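Monopolin complex subunit CSM1 (Candida glabrata, PDB 6MJC) is a monopolin complex subunit that binds the kinetochore protein Dsn1, an interaction that probably recruits monopolin to the kinetochore. Local coordinates at residues Asn102-Tyr105 and Ile106-Lys110. Sequence-based numbering, arbitrary orientation.
Sequences NQFY and IKMSK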
loop_
_atom_site.group_PDB
_atom_site.type_symbol
_atom_site.label_atom_id
_atom_site.label_comp_id
_atom_site.label_asym_id
_atom_site.label_seq_id
_atom_site.Cartn_x
_atom_site.Cartn_y
_atom_site.Cartn_z
ATOM N N ASN A 102 -0.738 10.130 -4.476
ATOM C CA ASN A 102 -1.635 11.091 -3.834
ATOM C C ASN A 102 -3.099 10.704 -4.059
ATOM O O ASN A 102 -3.897 10.664 -3.113
ATOM C CB ASN A 102 -1.355 12.493 -4.356
ATOM C CG ASN A 102 -2.158 13.558 -3.622
ATOM O OD1 ASN A 102 -2.846 14.372 -4.238
ATOM N ND2 ASN A 102 -2.107 13.534 -2.295
ATOM N N GLN A 103 -3.472 10.394 -5.312
ATOM C CA GLN A 103 -4.840 9.956 -5.582
ATOM C C GLN A 103 -5.192 8.726 -4.747
ATOM O O GLN A 103 -6.316 8.598 -4.252
ATOM C CB GLN A 103 -5.024 9.658 -7.075
ATOM C CG GLN A 103 -4.846 10.834 -8.024
ATOM C CD GLN A 103 -4.941 10.405 -9.479
ATOM O OE1 GLN A 103 -5.809 9.613 -9.855
ATOM N NE2 GLN A 103 -4.036 10.909 -10.299
ATOM N N PHE A 104 -4.254 7.790 -4.620
ATOM C CA PHE A 104 -4.483 6.573 -3.846
ATOM C C PHE A 104 -4.751 6.902 -2.385
ATOM O O PHE A 104 -5.723 6.429 -1.798
ATOM C CB PHE A 104 -3.272 5.661 -3.919
ATOM C CG PHE A 104 -3.249 4.622 -2.815
ATOM C CD1 PHE A 104 -3.953 3.455 -2.940
ATOM C CD2 PHE A 104 -2.562 4.843 -1.631
ATOM C CE1 PHE A 104 -3.951 2.513 -1.927
ATOM C CE2 PHE A 104 -2.558 3.907 -0.614
ATOM C CZ PHE A 104 -3.276 2.747 -0.748
ATOM N N TYR A 105 -3.923 7.776 -1.798
ATOM C CA TYR A 105 -4.072 8.100 -0.385
ATOM C C TYR A 105 -5.392 8.818 -0.136
ATOM O O TYR A 105 -6.082 8.544 0.846
ATOM C CB TYR A 105 -2.890 8.954 0.087
ATOM C CG TYR A 105 -3.127 9.627 1.427
ATOM C CD1 TYR A 105 -2.984 8.923 2.632
ATOM C CD2 TYR A 105 -3.492 10.938 1.482
ATOM C CE1 TYR A 105 -3.211 9.573 3.854
ATOM C CE2 TYR A 105 -3.705 11.610 2.703
ATOM C CZ TYR A 105 -3.568 10.904 3.875
ATOM O OH TYR A 105 -3.796 11.597 5.041
ATOM N N ILE A 106 -5.769 9.726 -1.027
ATOM C CA ILE A 106 -7.034 10.438 -0.885
ATOM C C ILE A 106 -8.215 9.484 -0.994
ATOM O O ILE A 106 -9.165 9.573 -0.211
ATOM C CB ILE A 106 -7.144 11.540 -1.938
ATOM C CG1 ILE A 106 -6.090 12.621 -1.697
ATOM C CG2 ILE A 106 -8.552 12.171 -1.902
ATOM C CD1 ILE A 106 -6.005 13.671 -2.770
ATOM N N LYS A 107 -8.207 8.609 -2.003
ATOM C CA LYS A 107 -9.277 7.618 -2.179
ATOM C C LYS A 107 -9.412 6.737 -0.948
ATOM O O LYS A 107 -10.522 6.507 -0.434
ATOM C CB LYS A 107 -8.980 6.758 -3.408
ATOM C CG LYS A 107 -9.942 5.590 -3.688
ATOM C CD LYS A 107 -11.352 6.068 -3.907
ATOM C CE LYS A 107 -11.552 6.617 -5.295
ATOM N NZ LYS A 107 -13.011 6.821 -5.547
ATOM N N MET A 108 -8.284 6.244 -0.440
ATOM C CA MET A 108 -8.344 5.390 0.748
ATOM C C MET A 108 -8.888 6.166 1.936
ATOM O O MET A 108 -9.738 5.666 2.682
ATOM C CB MET A 108 -6.969 4.813 1.081
ATOM C CG MET A 108 -6.952 3.929 2.322
ATOM S SD MET A 108 -7.720 2.343 2.103
ATOM C CE MET A 108 -6.452 1.557 1.113
ATOM N N SER A 109 -8.424 7.403 2.124
ATOM C CA SER A 109 -8.815 8.156 3.294
ATOM C C SER A 109 -10.298 8.486 3.236
ATOM O O SER A 109 -11.012 8.350 4.234
ATOM C CB SER A 109 -7.958 9.419 3.392
ATOM O OG SER A 109 -8.201 10.053 4.635
ATOM N N LYS A 110 -10.795 8.854 2.062
ATOM C CA LYS A 110 -12.200 9.206 1.952
ATOM C C LYS A 110 -13.079 7.974 2.082
ATOM O O LYS A 110 -14.157 8.040 2.681
ATOM C CB LYS A 110 -12.470 9.892 0.624
ATOM C CG LYS A 110 -11.958 11.339 0.550
ATOM C CD LYS A 110 -12.363 12.010 -0.762
ATOM C CE LYS A 110 -11.895 13.473 -0.804
ATOM N NZ LYS A 110 -12.109 14.112 -2.136
#
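Asn-102 meets Ile-106 one turn further along the helix, through both backbone and side chain. Its carbonyl oxygen accepts a hydrogen bond from the backbone N-H of Ile-106 (Ile-106 N to Asn-102 O 3.0 Å), and the side-chain OD1 of Asn-102 is in van der Waals contact with CD1 of Ile-106, 3.6 Å away, the two side chains crossing at a slant. CG1 of Ile-106 is anti to its own carbonyl carbon (chi1 -66°) and the chain then runs extended to CD1, which brings the methyl to the Asn-102 amide. Gln-103 O is hydrogen-bonded to Lys-107 N at 2.9 Å, while Gln-103 OE1 bonds the backbone of the bound peptide, which also packs on Phe-104. Phe-104 O accepts a hydrogen bond from Met-108 N at 2.9 Å, and the two side chains run alongside each other in the same direction. Bends at chi2 and chi3 (73° and 74°) fold the thioether of Met-108 so that CE comes within 3.9 Å of CZ of Phe-104. Ser-109 N to Tyr-105 O, 2.9 Å, completes four i to i+4 hydrogen bonds of an alpha-helix; Tyr-105 OH is hydrogen-bonded to Cys-17 O. The buried side of helix 101-113 packs on the antiparallel sheet: Phe-104 meets the rings of Tyr-46, Tyr-67 and Phe-96, and Met-108 rests on strands 30-37 and 44-52.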